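Local coordinates for protein DUTPase (Staphylococcus phage 11, PDB 4GV8) that catalyses, as a trimeric jelly-roll dUTPase, the hydrolysis of dUTP to dUMP and pyrophosphate, probably with magnesium holding the triphosphate chain, at residues D28-E33 with G131-Q136; A50-E55 with G83-L88; T71-E76 with G124-N129. All coordinates share one frame; numbering follows the deposited sequence.

Contact 1 (D28-E33 with G131-Q136); sequences DIFSAE and GDKLAQ. With DUP (2'-deoxyuridine 5'-alpha,beta-imido-triphosphate), chain L.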
loop_
_atom_site.group_PDB
_atom_site.type_symbol
_atom_site.label_atom_id
_atom_site.label_comp_id
_atom_site.label_asym_id
_atom_site.label_seq_id
_atom_site.Cartn_x
_atom_site.Cartn_y
_atom_site.Cartn_z
ATOM N N ASP B 28 14.216 -9.038 -5.450
ATOM C CA ASP B 28 13.849 -9.635 -4.198
ATOM C C ASP B 28 14.881 -9.311 -3.144
ATOM O O ASP B 28 16.075 -9.273 -3.383
ATOM C CB ASP B 28 13.622 -11.126 -4.364
ATOM C CG ASP B 28 12.325 -11.436 -5.105
ATOM O OD1 ASP B 28 11.279 -10.759 -4.864
ATOM O OD2 ASP B 28 12.344 -12.389 -5.893
ATOM N N ILE B 29 14.357 -9.004 -1.972
ATOM C CA ILE B 29 15.114 -8.466 -0.870
ATOM C C ILE B 29 14.988 -9.468 0.286
ATOM O O ILE B 29 13.882 -9.969 0.562
ATOM C CB ILE B 29 14.549 -7.099 -0.424
ATOM C CG1 ILE B 29 14.660 -6.058 -1.527
ATOM C CG2 ILE B 29 15.281 -6.609 0.801
ATOM C CD1 ILE B 29 16.084 -5.504 -1.683
ATOM N N PHE B 30 16.118 -9.692 0.981
ATOM C CA PHE B 30 16.234 -10.716 2.024
ATOM C C PHE B 30 16.412 -10.119 3.398
ATOM O O PHE B 30 17.073 -9.105 3.562
ATOM C CB PHE B 30 17.383 -11.699 1.722
ATOM C CG PHE B 30 17.313 -12.321 0.359
ATOM C CD1 PHE B 30 16.743 -13.560 0.181
ATOM C CD2 PHE B 30 17.833 -11.654 -0.744
ATOM C CE1 PHE B 30 16.659 -14.128 -1.062
ATOM C CE2 PHE B 30 17.736 -12.209 -2.011
ATOM C CZ PHE B 30 17.146 -13.440 -2.173
ATOM N N SER B 31 15.823 -10.780 4.393
ATOM C CA SER B 31 15.997 -10.390 5.777
ATOM C C SER B 31 17.446 -10.667 6.248
ATOM O O SER B 31 17.990 -11.714 5.963
ATOM C CB SER B 31 15.011 -11.145 6.681
ATOM O OG SER B 31 15.151 -10.716 8.019
ATOM N N ALA B 32 18.042 -9.703 6.947
ATOM C CA ALA B 32 19.304 -9.891 7.619
ATOM C C ALA B 32 19.066 -10.249 9.085
ATOM O O ALA B 32 20.030 -10.322 9.833
ATOM C CB ALA B 32 20.140 -8.624 7.538
ATOM N N GLU B 33 17.801 -10.438 9.486
ATOM C CA GLU B 33 17.473 -10.730 10.892
ATOM C C GLU B 33 16.459 -11.835 11.096
ATOM O O GLU B 33 15.589 -12.091 10.228
ATOM C CB GLU B 33 17.111 -9.465 11.733
ATOM C CG GLU B 33 15.872 -8.674 11.386
ATOM C CD GLU B 33 15.584 -7.531 12.380
ATOM O OE1 GLU B 33 14.884 -7.765 13.421
ATOM O OE2 GLU B 33 16.024 -6.377 12.105
ATOM N N GLY B 131 17.648 -14.484 6.017
ATOM C CA GLY B 131 17.706 -15.180 4.704
ATOM C C GLY B 131 16.354 -15.247 3.994
ATOM O O GLY B 131 16.283 -15.534 2.794
ATOM N N ASP B 132 15.274 -15.007 4.743
ATOM C CA ASP B 132 13.923 -15.001 4.138
ATOM C C ASP B 132 13.800 -13.946 3.053
ATOM O O ASP B 132 14.221 -12.791 3.240
ATOM C CB ASP B 132 12.803 -14.760 5.180
ATOM C CG ASP B 132 12.527 -15.975 6.047
ATOM O OD1 ASP B 132 12.987 -17.072 5.694
ATOM O OD2 ASP B 132 11.852 -15.837 7.094
ATOM N N LYS B 133 13.240 -14.369 1.926
ATOM C CA LYS B 133 12.923 -13.493 0.775
ATOM C C LYS B 133 11.553 -12.810 1.067
ATOM O O LYS B 133 10.475 -13.303 0.711
ATOM C CB LYS B 133 12.876 -14.310 -0.500
ATOM C CG LYS B 133 12.944 -13.463 -1.765
ATOM C CD LYS B 133 12.617 -14.271 -3.004
ATOM C CE LYS B 133 13.801 -15.058 -3.498
ATOM N NZ LYS B 133 13.271 -16.082 -4.454
ATOM N N LEU B 134 11.646 -11.717 1.826
ATOM C CA LEU B 134 10.529 -11.117 2.539
ATOM C C LEU B 134 9.808 -9.982 1.771
ATOM O O LEU B 134 8.619 -9.743 1.981
ATOM C CB LEU B 134 11.057 -10.566 3.878
ATOM C CG LEU B 134 10.056 -9.904 4.816
ATOM C CD1 LEU B 134 8.943 -10.883 5.151
ATOM C CD2 LEU B 134 10.680 -9.336 6.097
ATOM N N ALA B 135 10.545 -9.262 0.938
ATOM C CA ALA B 135 10.024 -8.103 0.143
ATOM C C ALA B 135 10.714 -8.029 -1.207
ATOM O O ALA B 135 11.578 -8.864 -1.541
ATOM C CB ALA B 135 10.222 -6.772 0.902
ATOM N N GLN B 136 10.338 -7.022 -1.992
ATOM C CA GLN B 136 10.984 -6.713 -3.275
ATOM C C GLN B 136 11.094 -5.220 -3.468
ATOM O O GLN B 136 10.413 -4.437 -2.817
ATOM C CB GLN B 136 10.298 -7.359 -4.478
ATOM C CG GLN B 136 8.902 -6.828 -4.767
ATOM C CD GLN B 136 8.110 -7.707 -5.721
ATOM O OE1 GLN B 136 6.914 -7.999 -5.507
ATOM N NE2 GLN B 136 8.763 -8.140 -6.755
HETATM O O4 DUP L . -1.943 -8.915 -6.083
HETATM C C4 DUP L . -1.321 -9.593 -7.057
HETATM C C5 DUP L . 0.066 -9.670 -7.108
HETATM C C6 DUP L . 0.691 -10.400 -8.131
HETATM N N3 DUP L . -2.037 -10.215 -8.004
HETATM C C2 DUP L . -1.407 -10.954 -8.982
HETATM O O2 DUP L . -2.183 -11.569 -9.919
HETATM N N1 DUP L . -0.052 -11.065 -9.036
HETATM C "C1'" DUP L . 0.618 -11.866 -10.080
HETATM C "C2'" DUP L . 1.294 -10.958 -11.084
HETATM C "C3'" DUP L . 2.769 -11.032 -10.730
HETATM O "O3'" DUP L . 3.552 -10.851 -11.915
HETATM O "O4'" DUP L . 1.618 -12.695 -9.441
HETATM C "C4'" DUP L . 2.919 -12.402 -10.021
HETATM C "C5'" DUP L . 4.003 -12.469 -8.950
HETATM O "O5'" DUP L . 4.038 -11.317 -8.084
HETATM P PA DUP L . 5.155 -11.293 -6.906
HETATM O O1A DUP L . 4.719 -10.157 -6.007
HETATM O O2A DUP L . 6.553 -11.303 -7.430
HETATM N N3A DUP L . 4.815 -12.735 -6.097
HETATM P PB DUP L . 5.913 -13.857 -5.465
HETATM O O1B DUP L . 7.263 -13.152 -5.400
HETATM O O2B DUP L . 5.346 -14.374 -4.151
HETATM O O3B DUP L . 5.966 -15.053 -6.590
HETATM P PG DUP L . 6.924 -15.277 -7.931
HETATM O O2G DUP L . 7.762 -14.023 -8.217
HETATM O O1G DUP L . 7.733 -16.350 -7.319
HETATM O O3G DUP L . 5.896 -15.658 -8.950
#

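Contact 2 (A50-E55 with G83-L88); sequences AVSIPE and GYHGNL. With DUP (2'-deoxyuridine 5'-alpha,beta-imido-triphosphate), chain J.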
loop_
_atom_site.group_PDB
_atom_site.type_symbol
_atom_site.label_atom_id
_atom_site.label_comp_id
_atom_site.label_asym_id
_atom_site.label_seq_id
_atom_site.Cartn_x
_atom_site.Cartn_y
_atom_site.Cartn_z
ATOM N N ALA B 50 22.460 -1.423 1.588
ATOM C CA ALA B 50 22.263 -0.051 1.082
ATOM C C ALA B 50 22.332 -0.060 -0.476
ATOM O O ALA B 50 23.027 -0.867 -1.097
ATOM C CB ALA B 50 23.273 0.932 1.680
ATOM N N VAL B 51 21.541 0.810 -1.099
ATOM C CA VAL B 51 21.603 1.000 -2.549
ATOM C C VAL B 51 21.853 2.503 -2.768
ATOM O O VAL B 51 21.673 3.301 -1.838
ATOM C CB VAL B 51 20.304 0.494 -3.255
ATOM C CG1 VAL B 51 20.118 -1.026 -3.063
ATOM C CG2 VAL B 51 19.083 1.280 -2.758
ATOM N N SER B 52 22.299 2.883 -3.965
ATOM C CA SER B 52 22.372 4.280 -4.383
ATOM C C SER B 52 21.508 4.468 -5.644
ATOM O O SER B 52 21.981 4.300 -6.782
ATOM C CB SER B 52 23.806 4.725 -4.672
ATOM O OG SER B 52 23.864 6.127 -4.830
ATOM N N ILE B 53 20.241 4.796 -5.418
ATOM C CA ILE B 53 19.291 5.099 -6.495
ATOM C C ILE B 53 19.662 6.478 -7.041
ATOM O O ILE B 53 19.873 7.458 -6.279
ATOM C CB ILE B 53 17.827 5.069 -5.971
ATOM C CG1 ILE B 53 17.496 3.626 -5.503
ATOM C CG2 ILE B 53 16.788 5.552 -7.021
ATOM C CD1 ILE B 53 16.297 3.534 -4.591
ATOM N N PRO B 54 19.780 6.571 -8.366
ATOM C CA PRO B 54 20.091 7.900 -8.870
ATOM C C PRO B 54 18.891 8.868 -8.765
ATOM O O PRO B 54 17.716 8.440 -8.720
ATOM C CB PRO B 54 20.464 7.648 -10.337
ATOM C CG PRO B 54 20.598 6.175 -10.475
ATOM C CD PRO B 54 19.721 5.574 -9.445
ATOM N N GLU B 55 19.221 10.157 -8.759
ATOM C CA GLU B 55 18.246 11.210 -8.801
ATOM C C GLU B 55 17.321 11.009 -10.023
ATOM O O GLU B 55 17.755 10.563 -11.085
ATOM C CB GLU B 55 18.951 12.577 -8.811
ATOM C CG GLU B 55 17.987 13.710 -8.441
ATOM C CD GLU B 55 18.592 15.114 -8.483
ATOM O OE1 GLU B 55 19.846 15.246 -8.656
ATOM O OE2 GLU B 55 17.773 16.067 -8.337
ATOM N N GLY B 83 18.679 10.120 -2.533
ATOM C CA GLY B 83 19.900 10.351 -1.649
ATOM C C GLY B 83 20.205 9.357 -0.495
ATOM O O GLY B 83 21.119 9.570 0.312
ATOM N N TYR B 84 19.459 8.263 -0.389
ATOM C CA TYR B 84 19.517 7.452 0.818
ATOM C C TYR B 84 20.484 6.291 0.694
ATOM O O TYR B 84 20.260 5.356 -0.098
ATOM C CB TYR B 84 18.119 6.924 1.122
ATOM C CG TYR B 84 18.044 6.210 2.385
ATOM C CD1 TYR B 84 17.949 6.908 3.608
ATOM C CD2 TYR B 84 18.081 4.822 2.409
ATOM C CE1 TYR B 84 17.880 6.208 4.818
ATOM C CE2 TYR B 84 18.017 4.129 3.608
ATOM C CZ TYR B 84 17.906 4.806 4.800
ATOM O OH TYR B 84 17.819 4.052 5.963
ATOM N N HIS B 85 21.540 6.328 1.515
ATOM C CA HIS B 85 22.580 5.276 1.509
ATOM C C HIS B 85 22.640 4.476 2.803
ATOM O O HIS B 85 23.625 3.791 3.078
ATOM C CB HIS B 85 23.944 5.879 1.166
ATOM C CG HIS B 85 24.002 6.525 -0.216
ATOM N ND1 HIS B 85 24.892 7.496 -0.526
ATOM C CD2 HIS B 85 23.268 6.292 -1.373
ATOM C CE1 HIS B 85 24.729 7.868 -1.800
ATOM N NE2 HIS B 85 23.736 7.143 -2.323
ATOM N N GLY B 86 21.573 4.536 3.594
ATOM C CA GLY B 86 21.431 3.717 4.774
ATOM C C GLY B 86 20.877 2.315 4.510
ATOM O O GLY B 86 20.577 1.906 3.364
ATOM N N ASN B 87 20.723 1.610 5.626
ATOM C CA ASN B 87 20.166 0.249 5.720
ATOM C C ASN B 87 18.677 0.387 5.328
ATOM O O ASN B 87 17.920 1.229 5.858
ATOM C CB ASN B 87 20.375 -0.239 7.173
ATOM C CG ASN B 87 20.350 -1.751 7.338
ATOM O OD1 ASN B 87 19.709 -2.467 6.596
ATOM N ND2 ASN B 87 21.041 -2.239 8.392
ATOM N N LEU B 88 18.297 -0.392 4.333
ATOM C CA LEU B 88 16.921 -0.489 3.898
ATOM C C LEU B 88 16.227 -1.320 4.977
ATOM O O LEU B 88 16.625 -2.482 5.264
ATOM C CB LEU B 88 16.836 -1.145 2.511
ATOM C CG LEU B 88 17.408 -0.462 1.220
ATOM C CD1 LEU B 88 17.040 -1.308 -0.023
ATOM C CD2 LEU B 88 16.938 0.982 1.103
HETATM O O4 DUP J . 9.910 1.247 4.383
HETATM C C4 DUP J . 10.964 2.105 4.351
HETATM C C5 DUP J . 10.786 3.451 4.080
HETATM C C6 DUP J . 11.855 4.278 4.030
HETATM N N3 DUP J . 12.226 1.669 4.487
HETATM C C2 DUP J . 13.278 2.520 4.505
HETATM O O2 DUP J . 14.486 2.008 4.755
HETATM N N1 DUP J . 13.108 3.837 4.272
HETATM C "C1'" DUP J . 14.232 4.781 4.236
HETATM C "C2'" DUP J . 14.579 5.185 2.800
HETATM C "C3'" DUP J . 14.008 6.597 2.663
HETATM O "O3'" DUP J . 14.714 7.352 1.682
HETATM O "O4'" DUP J . 13.891 6.019 4.930
HETATM C "C4'" DUP J . 14.056 7.174 4.078
HETATM C "C5'" DUP J . 13.001 8.247 4.350
HETATM O "O5'" DUP J . 11.657 7.837 3.990
HETATM P PA DUP J . 10.416 8.700 4.482
HETATM O O1A DUP J . 10.622 10.051 3.857
HETATM O O2A DUP J . 9.235 7.768 4.045
HETATM N N3A DUP J . 10.426 8.788 6.182
HETATM P PB DUP J . 10.238 10.250 7.036
HETATM O O1B DUP J . 9.658 11.318 6.117
HETATM O O2B DUP J . 9.435 9.889 8.293
HETATM O O3B DUP J . 11.823 10.563 7.417
HETATM P PG DUP J . 12.764 11.760 6.831
HETATM O O2G DUP J . 12.516 12.903 7.775
HETATM O O1G DUP J . 12.330 12.033 5.384
HETATM O O3G DUP J . 14.161 11.179 6.811
HETATM O O HOH W 1 20.175 2.546 0.790
HETATM O O HOH W 2 19.276 5.533 -2.628
HETATM O O HOH W 3 22.074 7.763 -4.394
#

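Contact 3 (T71-E76 with G124-N129); sequences THLVIE and GTYQIN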
loop_
_atom_site.group_PDB
_atom_site.type_symbol
_atom_site.label_atom_id
_atom_site.label_comp_id
_atom_site.label_asym_id
_atom_site.label_seq_id
_atom_site.Cartn_x
_atom_site.Cartn_y
_atom_site.Cartn_z
ATOM N N THR B 71 -0.083 -14.884 4.416
ATOM C CA THR B 71 0.234 -14.675 5.813
ATOM C C THR B 71 -0.420 -13.386 6.311
ATOM O O THR B 71 -1.017 -12.615 5.548
ATOM C CB THR B 71 1.792 -14.637 6.059
ATOM O OG1 THR B 71 2.288 -13.419 5.553
ATOM C CG2 THR B 71 2.555 -15.868 5.393
ATOM N N HIS B 72 -0.272 -13.135 7.595
ATOM C CA HIS B 72 -0.743 -11.864 8.184
ATOM C C HIS B 72 0.276 -10.801 8.188
ATOM O O HIS B 72 0.063 -9.743 8.815
ATOM C CB HIS B 72 -1.196 -12.145 9.613
ATOM C CG HIS B 72 -2.447 -12.945 9.656
ATOM N ND1 HIS B 72 -3.636 -12.446 9.230
ATOM C CD2 HIS B 72 -2.673 -14.274 10.028
ATOM C CE1 HIS B 72 -4.576 -13.381 9.395
ATOM N NE2 HIS B 72 -3.983 -14.511 9.872
ATOM N N LEU B 73 1.411 -11.078 7.540
ATOM C CA LEU B 73 2.533 -10.153 7.510
ATOM C C LEU B 73 2.298 -9.091 6.456
ATOM O O LEU B 73 2.290 -9.394 5.256
ATOM C CB LEU B 73 3.810 -10.899 7.246
ATOM C CG LEU B 73 4.272 -11.898 8.310
ATOM C CD1 LEU B 73 5.509 -12.594 7.752
ATOM C CD2 LEU B 73 4.546 -11.250 9.682
ATOM N N VAL B 74 2.061 -7.861 6.932
ATOM C CA VAL B 74 1.701 -6.697 6.112
ATOM C C VAL B 74 2.935 -5.793 6.112
ATOM O O VAL B 74 3.384 -5.303 7.151
ATOM C CB VAL B 74 0.466 -5.901 6.663
ATOM C CG1 VAL B 74 0.123 -4.673 5.792
ATOM C CG2 VAL B 74 -0.775 -6.791 6.827
ATOM N N ILE B 75 3.464 -5.554 4.916
ATOM C CA ILE B 75 4.517 -4.634 4.689
ATOM C C ILE B 75 3.943 -3.335 4.100
ATOM O O ILE B 75 3.290 -3.362 3.033
ATOM C CB ILE B 75 5.620 -5.220 3.735
ATOM C CG1 ILE B 75 6.267 -6.477 4.391
ATOM C CG2 ILE B 75 6.624 -4.120 3.297
ATOM C CD1 ILE B 75 7.102 -7.343 3.455
ATOM N N GLU B 76 4.253 -2.218 4.771
ATOM C CA GLU B 76 3.968 -0.894 4.250
ATOM C C GLU B 76 5.079 -0.567 3.265
ATOM O O GLU B 76 6.274 -0.489 3.621
ATOM C CB GLU B 76 3.916 0.149 5.357
ATOM C CG GLU B 76 3.703 1.558 4.782
ATOM C CD GLU B 76 2.269 1.803 4.288
ATOM O OE1 GLU B 76 1.976 2.934 3.876
ATOM O OE2 GLU B 76 1.415 0.883 4.316
ATOM N N GLY B 124 -0.662 -17.792 15.757
ATOM C CA GLY B 124 -0.676 -16.598 14.880
ATOM C C GLY B 124 0.660 -15.833 14.869
ATOM O O GLY B 124 0.843 -14.838 14.132
ATOM N N THR B 125 1.592 -16.303 15.703
ATOM C CA THR B 125 2.959 -15.800 15.750
ATOM C C THR B 125 3.722 -16.335 14.533
ATOM O O THR B 125 3.564 -17.517 14.158
ATOM C CB THR B 125 3.676 -16.259 17.074
ATOM O OG1 THR B 125 3.059 -15.635 18.194
ATOM C CG2 THR B 125 5.161 -15.905 17.033
ATOM N N TYR B 126 4.522 -15.460 13.916
ATOM C CA TYR B 126 5.450 -15.786 12.803
ATOM C C TYR B 126 6.897 -15.691 13.271
ATOM O O TYR B 126 7.237 -14.851 14.127
ATOM C CB TYR B 126 5.272 -14.814 11.613
ATOM C CG TYR B 126 3.989 -15.092 10.867
ATOM C CD1 TYR B 126 3.991 -15.891 9.728
ATOM C CD2 TYR B 126 2.821 -14.618 11.328
ATOM C CE1 TYR B 126 2.843 -16.175 9.048
ATOM C CE2 TYR B 126 1.632 -14.908 10.696
ATOM C CZ TYR B 126 1.642 -15.699 9.560
ATOM O OH TYR B 126 0.474 -15.950 8.908
ATOM N N GLN B 127 7.752 -16.562 12.733
ATOM C CA GLN B 127 9.183 -16.325 12.828
ATOM C C GLN B 127 9.766 -16.015 11.418
ATOM O O GLN B 127 9.626 -16.784 10.456
ATOM C CB GLN B 127 9.929 -17.473 13.488
ATOM C CG GLN B 127 11.389 -17.087 13.796
ATOM C CD GLN B 127 12.029 -18.122 14.641
ATOM O OE1 GLN B 127 11.544 -18.395 15.730
ATOM N NE2 GLN B 127 13.078 -18.777 14.118
ATOM N N ILE B 128 10.290 -14.809 11.311
ATOM C CA ILE B 128 11.008 -14.343 10.134
ATOM C C ILE B 128 12.470 -14.727 10.438
ATOM O O ILE B 128 12.999 -14.477 11.537
ATOM C CB ILE B 128 10.886 -12.798 9.993
ATOM C CG1 ILE B 128 9.432 -12.416 9.706
ATOM C CG2 ILE B 128 11.858 -12.221 8.957
ATOM C CD1 ILE B 128 9.076 -11.063 10.256
ATOM N N ASN B 129 13.071 -15.387 9.489
ATOM C CA ASN B 129 14.425 -15.890 9.627
ATOM C C ASN B 129 15.327 -15.138 8.713
ATOM O O ASN B 129 14.955 -14.761 7.580
ATOM C CB ASN B 129 14.466 -17.382 9.331
ATOM C CG ASN B 129 13.670 -18.162 10.344
ATOM O OD1 ASN B 129 13.906 -18.044 11.548
ATOM N ND2 ASN B 129 12.669 -18.872 9.881
#

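Contact 1 (D28-E33 with G131-Q136)
Asp28 and Phe30 project from the same face of strand 26-30, and the side chain of Lys133, on the neighbouring strand, lies against both. The lysine lies alongside the phenylalanine, both pointing the same way, its CB 3.8 Å from Phe30 CE1. With its CG anti to the backbone N (chi1 -164°), the chain continues past Asp28, whose OD2 is 3.5 Å from Lys133 CD. The charged ends stay farther apart, Asp28 OD2 to Lys133 NZ being 4.1 Å, too long for a salt bridge. At the edge of the Phe30 ring, near its plane, sits Gly131 O, 3.3 Å from CD1.

The backbones form an antiparallel ladder interrupted by a classic beta bulge: Leu134 and Ala135 both face Ile29, and Ile29 O accepts a hydrogen bond from Leu134 N at 3.1 Å and a weak one from Ala135 N. Beyond the bulge Gln136 reaches the triphosphate, and the side chain of Asp28 comes within about 4 Å of a magnesium ion, which places this end of the ladder beside the nucleotide site. Ile29, Leu134 and Ala135 turn their side chains onto Ile90 of strand 89-94, while strand 18-19 flanks strand 26-30 and strand 57-63 borders strand 133-141.

Contact 2 (A50-E55 with G83-L88)
His85 reaches out of the beta-hairpin loop between strands 73-80 and 89-94 of the jelly roll and meets Ser52 on strand 49-52. This is the loop that cradles the deoxyuridine of the bound nucleotide. From CB, the histidine's CG stands anti to its own carbonyl carbon (chi1 -61°), which brings the end of the ring close to the strand. CD2 comes first, 3.4 Å from Val51 O, which lies at the ring edge near its plane. NE2, farther out, is 2.7 Å from Ser52 OG and equally close to water 3, which donates to Ile53 O. CE1 also passes near Ser52 OG. Over one face of the imidazole stands Gly83 O of the same loop, and Phe153 of a second subunit meets the ring with the two planes about 40° apart.

The backbones themselves are joined through water. Water 1 accepts from Val51 N and lies within bonding distance of both Tyr84 O and Gly86 O; water 2 accepts from Ile53 N and lies 2.7 Å from Tyr84 O. Deeper in, Ala50 CB is wedged against two carbonyls, 3.2 Å from His85 O and slightly farther from Gly86 O, and Val51 CG2 packs on Leu88 CD1 at 4.3 Å.

On its other side the loop serves the ligand. The Tyr84 ring lies between two layers: the deoxyribose is over one face, with C2' above the ring centre, and Gly86 N is over the opposite face, toward the rim. Its hydroxyl fixes the ring's outer end by donating to Asn87 O, Tyr84 OH lying 2.8 Å from that oxygen and 39° out of the carbonyl plane.

Contact 3 (T71-E76 with G124-N129)
Tyr126 pushes its ring into the turn where helix 65-70 passes into strand 73-80, and Thr71, His72 and Leu73 close around it. Leu73 covers one face: its CG stands 4.2 Å from the ring centroid and 15° off the normal, a CH-pi contact, while CD2 approaches Tyr126 CG and CB. The two side chains slide past each other in opposite directions. At the far end of the ring Thr71 crosses obliquely, with CB 3.5 Å from Tyr126 CE1 and CG2 beside the same carbon. The hydroxyl accepts a hydrogen bond from the backbone, His72 N to Tyr126 OH at 3.2 Å with 152° at the hydrogen. The His72 side chain crosses the tyrosine at about a right angle, bringing CD2 to 3.7 Å from Tyr126 OH. Farther along, Leu73 CD1 meets Ile128 CG1 at 4.4 Å.

Behind these contacts is an ST turn: Leu73 N donates to Thr71 OG1 at 3.2 Å. Thr71 OG1 sits between the backbone N and the carbonyl carbon (chi1 73°), and this places it for Leu73 N while CG2 lies near Tyr126 CE1. The same oxygen is also hydrogen-bonded to Val67 O, back in the helix, which ties the turn to the helix end.

The two strands belong to different sheets of the jelly roll. Strand 73-80 lies in the large antiparallel sheet, where His72 and Val74 hydrogen-bond through their backbones to Asp95 and Lys93. Strand 126-128 pairs instead with strand 35-37, through Tyr126 and Leu37; Leu37 also touches Leu73. Asn94 packs on Tyr126 and His72, and Lys42 of a second subunit packs against His72.

Overall arrangement
Along the chain contact 1 spans the longest interval, opening at 28-33 and closing at 131-136, and both other contacts fall within it; the segments of contacts 2 and 3 alternate. Contact 1 lies near the chain centre, with contacts 2 and 3 on opposite sides of that centre and about 25 Å apart, centre to centre. Contacts 1 and 3 touch, Leu134 O meeting Ile75 CD1 at 3.2 Å, and both reach the large antiparallel sheet; contact 2 stands about 17 Å from contact 1, centre to centre. Contact 1 supplies Gln136 to one nucleotide and contact 2 supplies Tyr84 to another, consistent with active sites shared between subunits of the trimer.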